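Local coordinates for thiamine-monophosphate kinase (Stenotrophomonas maltophilia, PDB 6XEP), which probably phosphorylates thiamine monophosphate at the expense of ATP, yielding thiamine diphosphate, the active form of vitamin B1, at residues R152-I162 with L232-A243; R207-F217 with A289-L299. All coordinates share one frame; numbering follows the deposited sequence.

Interaction 1. Residues R152-I162 with L232-A243; sequences RRDRAQLGDDI and LGHIAARSNVAA
Arg238 turns one face of its guanidinium onto Asp154, whose CB lies 3.6 Å from Arg238 NH1. Bends at chi2 (-88°) and chi3 (-70°) fold the guanidinium over the CB of Asp154. The carboxylate belongs chiefly to Arg152, which takes it side-on with NE and NH2, the latter 2.8 Å from Asp154 OD2; the approach of Arg238 NH2 to that oxygen is a long salt bridge, and a water joins Asp154 OD2 to Arg238 NH1. Arg238 has its stronger partner in Asp37 of the second subunit, while Arg152 also pairs with Asp36 there. Alongside, Arg153 runs extended beside His234, guanidinium and imidazole planes only 6° apart, with Arg153 NH1 3.6 Å from His234 CD2.

Ser239 OG sits in the bend of the loop: it accepts the Ala156 N-H at 3.0 Å and lies 3.0 Å from Arg153 O. Farther along the loop, Ala156 CB packs on Ile235 CG2, the Leu158 and Val241 side chains pass in opposite directions, CD2 against CG1, and Ile162 CD1 meets Leu232 CD2 tip to tip. A Schellman motif at Asn240 turns helix 228-239 into strand 242-245. The arrangement belongs to the PurM-like C-terminal domain, at a subunit-bridging edge of the predicted ATP and magnesium site that includes Arg153.

Interaction 2. Residues R207-F217 with A289-L299; sequences RVTLGLRLRAF and ALHYLAESLDL
With CG anti to the backbone N in both Leu210 (chi1 175°) and Leu293 (chi1 178°), the two leucines cross at about a right angle and bring Leu210 CD1 to 4.0 Å from Leu293 CD2. They form the middle of a seam between helix 208-214 and helix 287-297. The axes of 208-214 and 289-297 run in roughly opposite directions, 146° between their N-to-C senses, 11.4 Å apart at closest approach, a spacing bridged by long side chains.

Leu297 divides its branches. CD1 packs against Leu210 CD1 at 3.8 Å, whereas CD2 lies over the centre of the Arg213 guanidinium, 3.6 Å from Arg213 CZ, and also touches Thr209 CG2. The extended Arg213 chain passes Leu297 in the opposite direction and rests its CD on Leu293 CD1. Its NH2 ends at Ser296 OG in a weak hydrogen bond of 3.4 Å, the hydroxyl lying in the guanidinium plane.

Beyond the Schellman turn at Asp298, Leu299 does a similar job for Arg207. Its CD1 stands over the centre of that guanidinium, 3.4 Å from Arg207 CZ, while CD2 meets Leu210 CD2. Arg207 NH2 makes a salt bridge with Glu277, which probably limits the rotation of the guanidinium.

At the other end, Phe217 drops its ring among Ala289 and Leu293, with Phe217 CE2 3.9 Å from Ala289 CB, and its CB meets Leu290 CD2. Leu210 also packs on Ser165, Leu278 and Leu301, in strands 161-165, 277-282 and 301-308.

The seam is therefore held mainly by leucine and phenylalanine contacts, with the two arginines lending flat faces to methyl groups; its single cross-helix hydrogen bond is weak, so apolar burial probably supplies most of the cohesion.

In the fold
From the N terminus, the chain first passes through 152-162, entering strand 161-165, and then through 207-217 on helix 208-214. It next reaches 232-243, which closes the loop of interaction 1 across 69 intervening residues; 289-299 closes that of interaction 2 across 71. The segments alternate, so the two loops cross, neither nesting in the other. Their centres lie 19 Å apart, and the two contacts do not touch, the nearest atoms being about 6 Å apart. Both are built round the six-stranded mixed sheet of the C-terminal domain: interaction 1 joins helix 228-239 and strand 242-245 to the loop leading into strand 161-165 and to the start of that strand, whereas interaction 2 pairs helices 208-214 and 287-297, which also pack on strands of that sheet.

Interaction 1. Residues R152-I162 with L232-A243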
# COMPACT_ATOMS: atom_id res chain seq x y z
N ARG A 152 9.03 18.56 -10.17
CA ARG A 152 10.03 18.35 -9.13
C ARG A 152 10.03 19.54 -8.18
O ARG A 152 9.54 20.62 -8.51
CB ARG A 152 11.43 18.16 -9.73
CG ARG A 152 11.58 16.89 -10.56
CD ARG A 152 12.96 16.83 -11.18
NE ARG A 152 14.01 16.85 -10.16
CZ ARG A 152 14.53 15.76 -9.59
NH1 ARG A 152 14.09 14.55 -9.92
NH2 ARG A 152 15.49 15.88 -8.68
N ARG A 153 10.59 19.32 -6.99
CA ARG A 153 10.71 20.36 -5.98
C ARG A 153 12.00 21.16 -6.07
O ARG A 153 12.11 22.20 -5.40
CB ARG A 153 10.62 19.75 -4.58
CG ARG A 153 9.33 18.99 -4.29
CD ARG A 153 9.41 18.30 -2.93
NE ARG A 153 8.14 17.63 -2.61
CZ ARG A 153 7.87 17.08 -1.43
NH1 ARG A 153 8.78 17.11 -0.46
NH2 ARG A 153 6.70 16.49 -1.22
N ASP A 154 12.98 20.71 -6.85
CA ASP A 154 14.33 21.24 -6.78
C ASP A 154 14.68 22.17 -7.94
O ASP A 154 15.85 22.55 -8.09
CB ASP A 154 15.35 20.10 -6.68
CG ASP A 154 15.39 19.23 -7.94
OD1 ASP A 154 14.43 19.26 -8.72
OD2 ASP A 154 16.39 18.51 -8.14
N ARG A 155 13.70 22.61 -8.73
CA ARG A 155 14.02 23.35 -9.94
C ARG A 155 13.46 24.77 -9.94
O ARG A 155 13.36 25.38 -11.01
CB ARG A 155 13.54 22.57 -11.17
CG ARG A 155 14.34 21.28 -11.35
CD ARG A 155 14.07 20.58 -12.66
NE ARG A 155 15.01 19.48 -12.86
CZ ARG A 155 14.76 18.42 -13.63
NH1 ARG A 155 13.60 18.31 -14.26
NH2 ARG A 155 15.68 17.46 -13.74
N ALA A 156 13.14 25.32 -8.78
CA ALA A 156 12.79 26.74 -8.74
C ALA A 156 13.98 27.57 -9.22
O ALA A 156 15.13 27.22 -8.98
CB ALA A 156 12.39 27.14 -7.32
N GLN A 157 13.69 28.66 -9.93
CA GLN A 157 14.71 29.52 -10.51
C GLN A 157 14.64 30.90 -9.88
O GLN A 157 13.56 31.39 -9.56
CB GLN A 157 14.54 29.65 -12.03
CG GLN A 157 14.72 28.33 -12.76
CD GLN A 157 16.09 27.75 -12.54
OE1 GLN A 157 17.10 28.41 -12.81
NE2 GLN A 157 16.15 26.52 -12.03
N LEU A 158 15.80 31.54 -9.72
CA LEU A 158 15.83 32.91 -9.26
C LEU A 158 14.95 33.78 -10.15
O LEU A 158 14.96 33.65 -11.38
CB LEU A 158 17.28 33.44 -9.26
CG LEU A 158 18.25 32.70 -8.34
CD1 LEU A 158 19.62 33.37 -8.32
CD2 LEU A 158 17.71 32.60 -6.92
N GLY A 159 14.18 34.67 -9.52
CA GLY A 159 13.24 35.50 -10.24
C GLY A 159 11.86 34.90 -10.49
O GLY A 159 10.97 35.62 -10.97
N ASP A 160 11.64 33.62 -10.16
CA ASP A 160 10.32 33.03 -10.35
C ASP A 160 9.27 33.72 -9.49
O ASP A 160 9.55 34.18 -8.38
CB ASP A 160 10.33 31.54 -9.98
CG ASP A 160 10.93 30.65 -11.05
OD1 ASP A 160 11.32 31.17 -12.13
OD2 ASP A 160 11.01 29.43 -10.80
N ASP A 161 8.04 33.78 -10.00
CA ASP A 161 6.88 34.00 -9.14
C ASP A 161 6.54 32.71 -8.39
O ASP A 161 6.75 31.61 -8.89
CB ASP A 161 5.66 34.43 -9.95
CG ASP A 161 5.84 35.75 -10.67
OD1 ASP A 161 6.47 36.65 -10.09
OD2 ASP A 161 5.32 35.89 -11.81
N ILE A 162 5.97 32.86 -7.20
CA ILE A 162 5.39 31.76 -6.45
C ILE A 162 3.88 31.86 -6.58
O ILE A 162 3.31 32.95 -6.43
CB ILE A 162 5.82 31.80 -4.97
CG1 ILE A 162 7.35 31.80 -4.85
CG2 ILE A 162 5.26 30.61 -4.19
CD1 ILE A 162 7.82 31.90 -3.39
N LEU A 232 6.40 24.88 1.01
CA LEU A 232 7.26 25.77 0.23
C LEU A 232 8.70 25.68 0.70
O LEU A 232 9.63 25.80 -0.10
CB LEU A 232 6.76 27.21 0.34
CG LEU A 232 7.47 28.28 -0.44
CD1 LEU A 232 7.57 27.87 -1.89
CD2 LEU A 232 6.66 29.57 -0.28
N GLY A 233 8.89 25.44 2.00
CA GLY A 233 10.21 25.17 2.54
C GLY A 233 10.96 24.06 1.82
O GLY A 233 12.17 24.13 1.66
N HIS A 234 10.24 23.01 1.42
CA HIS A 234 10.89 21.96 0.63
C HIS A 234 11.36 22.49 -0.72
O HIS A 234 12.45 22.14 -1.18
CB HIS A 234 9.94 20.78 0.41
CG HIS A 234 9.46 20.14 1.67
ND1 HIS A 234 10.27 19.96 2.76
CD2 HIS A 234 8.25 19.64 2.00
CE1 HIS A 234 9.58 19.37 3.73
NE2 HIS A 234 8.35 19.16 3.29
N ILE A 235 10.57 23.34 -1.38
CA ILE A 235 11.04 23.91 -2.65
C ILE A 235 12.30 24.76 -2.42
O ILE A 235 13.28 24.66 -3.16
CB ILE A 235 9.94 24.74 -3.33
CG1 ILE A 235 8.81 23.82 -3.81
CG2 ILE A 235 10.51 25.48 -4.55
CD1 ILE A 235 7.74 24.56 -4.62
N ALA A 236 12.27 25.61 -1.39
CA ALA A 236 13.40 26.50 -1.15
C ALA A 236 14.67 25.70 -0.86
O ALA A 236 15.74 25.99 -1.41
CB ALA A 236 13.06 27.41 0.03
N ALA A 237 14.56 24.69 0.00
CA ALA A 237 15.72 23.89 0.37
C ALA A 237 16.23 23.08 -0.82
O ALA A 237 17.42 23.12 -1.15
CB ALA A 237 15.37 22.98 1.55
N ARG A 238 15.34 22.35 -1.49
CA ARG A 238 15.78 21.50 -2.59
C ARG A 238 16.32 22.31 -3.76
O ARG A 238 17.25 21.86 -4.44
CB ARG A 238 14.62 20.59 -3.03
CG ARG A 238 14.13 19.67 -1.90
CD ARG A 238 14.91 18.36 -1.86
NE ARG A 238 14.53 17.56 -3.02
CZ ARG A 238 15.32 17.36 -4.07
NH1 ARG A 238 16.54 17.86 -4.08
NH2 ARG A 238 14.88 16.64 -5.10
N SER A 239 15.78 23.51 -4.00
CA SER A 239 16.24 24.35 -5.10
C SER A 239 17.41 25.26 -4.72
O SER A 239 17.95 25.93 -5.60
CB SER A 239 15.08 25.22 -5.63
OG SER A 239 13.97 24.42 -6.08
N ASN A 240 17.80 25.31 -3.45
CA ASN A 240 18.91 26.16 -2.97
C ASN A 240 18.63 27.64 -3.21
O ASN A 240 19.49 28.39 -3.72
CB ASN A 240 20.24 25.75 -3.62
CG ASN A 240 21.47 26.39 -2.94
OD1 ASN A 240 21.50 26.56 -1.72
ND2 ASN A 240 22.48 26.71 -3.73
N VAL A 241 17.43 28.09 -2.84
CA VAL A 241 17.00 29.47 -3.07
C VAL A 241 16.23 29.96 -1.85
O VAL A 241 15.83 29.19 -0.98
CB VAL A 241 16.11 29.62 -4.32
CG1 VAL A 241 16.88 29.20 -5.57
CG2 VAL A 241 14.80 28.80 -4.13
N ALA A 242 16.00 31.27 -1.81
CA ALA A 242 15.04 31.82 -0.87
C ALA A 242 13.66 31.90 -1.52
O ALA A 242 13.53 32.16 -2.72
CB ALA A 242 15.44 33.22 -0.39
N ALA A 243 12.64 31.67 -0.70
CA ALA A 243 11.26 31.91 -1.09
C ALA A 243 10.69 33.04 -0.23
O ALA A 243 10.81 33.01 1.00
CB ALA A 243 10.42 30.64 -0.92
O HOH W 1 18.31 17.97 -6.50
O HOH W 2 17.75 26.67 -8.10

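Interaction 2. Residues R207-F217 with A289-L299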
# COMPACT_ATOMS: atom_id res chain seq x y z
N ARG A 207 -5.75 18.55 -6.80
CA ARG A 207 -5.73 19.34 -8.03
C ARG A 207 -5.01 18.59 -9.15
O ARG A 207 -4.00 19.04 -9.69
CB ARG A 207 -5.10 20.71 -7.76
CG ARG A 207 -5.71 21.44 -6.57
CD ARG A 207 -7.21 21.72 -6.77
NE ARG A 207 -7.68 22.61 -5.72
CZ ARG A 207 -8.94 22.97 -5.53
NH1 ARG A 207 -9.89 22.49 -6.35
NH2 ARG A 207 -9.24 23.78 -4.52
N VAL A 208 -5.57 17.42 -9.48
CA VAL A 208 -4.93 16.54 -10.47
C VAL A 208 -4.89 17.22 -11.84
O VAL A 208 -3.86 17.20 -12.53
CB VAL A 208 -5.66 15.18 -10.54
CG1 VAL A 208 -5.00 14.30 -11.59
CG2 VAL A 208 -5.64 14.47 -9.16
N THR A 209 -6.01 17.80 -12.27
CA THR A 209 -6.03 18.43 -13.60
C THR A 209 -4.99 19.55 -13.69
O THR A 209 -4.27 19.66 -14.69
CB THR A 209 -7.43 18.97 -13.92
OG1 THR A 209 -8.37 17.90 -13.80
CG2 THR A 209 -7.47 19.49 -15.34
N LEU A 210 -4.88 20.37 -12.65
CA LEU A 210 -3.83 21.38 -12.63
C LEU A 210 -2.45 20.75 -12.73
O LEU A 210 -1.60 21.18 -13.52
CB LEU A 210 -3.92 22.22 -11.36
CG LEU A 210 -2.81 23.24 -11.13
CD1 LEU A 210 -2.81 24.32 -12.19
CD2 LEU A 210 -3.03 23.88 -9.75
N GLY A 211 -2.20 19.71 -11.93
CA GLY A 211 -0.89 19.07 -11.95
C GLY A 211 -0.50 18.59 -13.33
O GLY A 211 0.66 18.71 -13.74
N LEU A 212 -1.47 18.09 -14.09
CA LEU A 212 -1.23 17.57 -15.43
C LEU A 212 -0.99 18.67 -16.45
O LEU A 212 -0.60 18.36 -17.58
CB LEU A 212 -2.41 16.72 -15.89
CG LEU A 212 -2.53 15.36 -15.21
CD1 LEU A 212 -3.79 14.71 -15.68
CD2 LEU A 212 -1.32 14.49 -15.55
N ARG A 213 -1.25 19.92 -16.09
CA ARG A 213 -0.98 21.02 -17.01
C ARG A 213 0.23 21.84 -16.64
O ARG A 213 0.78 22.53 -17.51
CB ARG A 213 -2.20 21.93 -17.11
CG ARG A 213 -3.36 21.21 -17.80
CD ARG A 213 -4.32 22.16 -18.44
NE ARG A 213 -5.62 21.53 -18.57
CZ ARG A 213 -6.73 22.16 -18.93
NH1 ARG A 213 -7.86 21.48 -19.00
NH2 ARG A 213 -6.71 23.46 -19.21
N LEU A 214 0.70 21.73 -15.39
CA LEU A 214 1.75 22.61 -14.88
C LEU A 214 3.10 22.36 -15.54
O LEU A 214 3.94 23.27 -15.58
CB LEU A 214 1.89 22.43 -13.37
CG LEU A 214 0.92 23.24 -12.51
CD1 LEU A 214 1.12 22.98 -11.02
CD2 LEU A 214 1.07 24.71 -12.81
N ARG A 215 3.34 21.16 -16.07
CA ARG A 215 4.63 20.91 -16.70
C ARG A 215 4.86 21.89 -17.83
O ARG A 215 6.01 22.29 -18.08
CB ARG A 215 4.72 19.47 -17.21
CG ARG A 215 6.03 19.15 -17.95
CD ARG A 215 7.26 19.24 -17.02
NE ARG A 215 8.48 18.89 -17.76
CZ ARG A 215 9.25 19.76 -18.41
NH1 ARG A 215 8.95 21.05 -18.41
NH2 ARG A 215 10.33 19.34 -19.06
N ALA A 216 3.79 22.31 -18.50
CA ALA A 216 3.94 23.26 -19.59
C ALA A 216 4.21 24.68 -19.11
O ALA A 216 4.57 25.53 -19.94
CB ALA A 216 2.69 23.24 -20.47
N PHE A 217 4.05 24.98 -17.82
CA PHE A 217 4.13 26.36 -17.36
C PHE A 217 5.10 26.59 -16.21
O PHE A 217 5.65 27.68 -16.07
CB PHE A 217 2.74 26.88 -16.90
CG PHE A 217 1.65 26.79 -17.95
CD1 PHE A 217 0.76 25.72 -17.96
CD2 PHE A 217 1.50 27.78 -18.91
CE1 PHE A 217 -0.25 25.64 -18.89
CE2 PHE A 217 0.49 27.69 -19.87
CZ PHE A 217 -0.38 26.63 -19.85
N ALA A 289 -0.35 33.76 -18.98
CA ALA A 289 -0.77 32.40 -19.30
C ALA A 289 -1.41 31.73 -18.10
O ALA A 289 -2.40 31.00 -18.24
CB ALA A 289 0.43 31.59 -19.79
N LEU A 290 -0.86 31.97 -16.90
CA LEU A 290 -1.41 31.34 -15.71
C LEU A 290 -2.75 31.93 -15.33
O LEU A 290 -3.62 31.21 -14.83
CB LEU A 290 -0.39 31.44 -14.56
CG LEU A 290 0.81 30.52 -14.77
CD1 LEU A 290 1.99 30.89 -13.84
CD2 LEU A 290 0.41 29.07 -14.56
N HIS A 291 -2.97 33.23 -15.56
CA HIS A 291 -4.32 33.77 -15.34
C HIS A 291 -5.30 33.13 -16.31
O HIS A 291 -6.43 32.80 -15.94
CB HIS A 291 -4.32 35.29 -15.49
CG HIS A 291 -3.57 35.99 -14.40
ND1 HIS A 291 -3.91 35.85 -13.07
CD2 HIS A 291 -2.49 36.80 -14.43
CE1 HIS A 291 -3.07 36.55 -12.33
NE2 HIS A 291 -2.20 37.13 -13.13
N TYR A 292 -4.87 32.93 -17.55
CA TYR A 292 -5.71 32.26 -18.53
C TYR A 292 -5.99 30.82 -18.10
O TYR A 292 -7.11 30.33 -18.26
CB TYR A 292 -5.06 32.27 -19.90
CG TYR A 292 -5.94 31.64 -20.96
CD1 TYR A 292 -5.83 30.29 -21.27
CD2 TYR A 292 -6.91 32.39 -21.63
CE1 TYR A 292 -6.65 29.70 -22.23
CE2 TYR A 292 -7.72 31.81 -22.60
CZ TYR A 292 -7.59 30.47 -22.89
OH TYR A 292 -8.40 29.88 -23.84
N LEU A 293 -4.97 30.14 -17.57
CA LEU A 293 -5.15 28.77 -17.12
C LEU A 293 -6.16 28.69 -15.98
O LEU A 293 -7.01 27.79 -15.95
CB LEU A 293 -3.80 28.18 -16.67
CG LEU A 293 -3.84 26.75 -16.11
CD1 LEU A 293 -4.31 25.77 -17.17
CD2 LEU A 293 -2.47 26.35 -15.58
N ALA A 294 -6.08 29.63 -15.04
CA ALA A 294 -7.02 29.65 -13.93
C ALA A 294 -8.45 29.80 -14.45
O ALA A 294 -9.36 29.12 -13.96
CB ALA A 294 -6.67 30.79 -12.97
N GLU A 295 -8.66 30.66 -15.44
CA GLU A 295 -9.99 30.79 -16.03
C GLU A 295 -10.40 29.49 -16.72
O GLU A 295 -11.56 29.06 -16.63
CB GLU A 295 -10.00 31.94 -17.04
CG GLU A 295 -9.78 33.31 -16.40
CD GLU A 295 -10.92 33.70 -15.47
OE1 GLU A 295 -12.08 33.72 -15.94
OE2 GLU A 295 -10.66 33.99 -14.28
N SER A 296 -9.46 28.86 -17.42
CA SER A 296 -9.75 27.63 -18.16
C SER A 296 -10.16 26.50 -17.22
O SER A 296 -11.10 25.75 -17.51
CB SER A 296 -8.53 27.23 -18.99
OG SER A 296 -8.80 26.04 -19.72
N LEU A 297 -9.49 26.40 -16.08
CA LEU A 297 -9.75 25.37 -15.08
C LEU A 297 -10.87 25.73 -14.12
O LEU A 297 -11.27 24.87 -13.33
CB LEU A 297 -8.49 25.12 -14.26
CG LEU A 297 -7.28 24.56 -15.01
CD1 LEU A 297 -6.10 24.47 -14.07
CD2 LEU A 297 -7.63 23.21 -15.58
N ASP A 298 -11.37 26.96 -14.16
CA ASP A 298 -12.28 27.45 -13.12
C ASP A 298 -11.71 27.12 -11.74
O ASP A 298 -12.38 26.57 -10.86
CB ASP A 298 -13.70 26.88 -13.30
CG ASP A 298 -14.72 27.57 -12.40
OD1 ASP A 298 -14.45 28.70 -11.94
OD2 ASP A 298 -15.78 26.97 -12.12
N LEU A 299 -10.42 27.43 -11.58
CA LEU A 299 -9.68 27.17 -10.35
C LEU A 299 -8.81 28.39 -10.04
O LEU A 299 -7.99 28.77 -10.87
CB LEU A 299 -8.81 25.92 -10.50
CG LEU A 299 -7.85 25.65 -9.33
CD1 LEU A 299 -8.58 25.21 -8.05
CD2 LEU A 299 -6.82 24.63 -9.75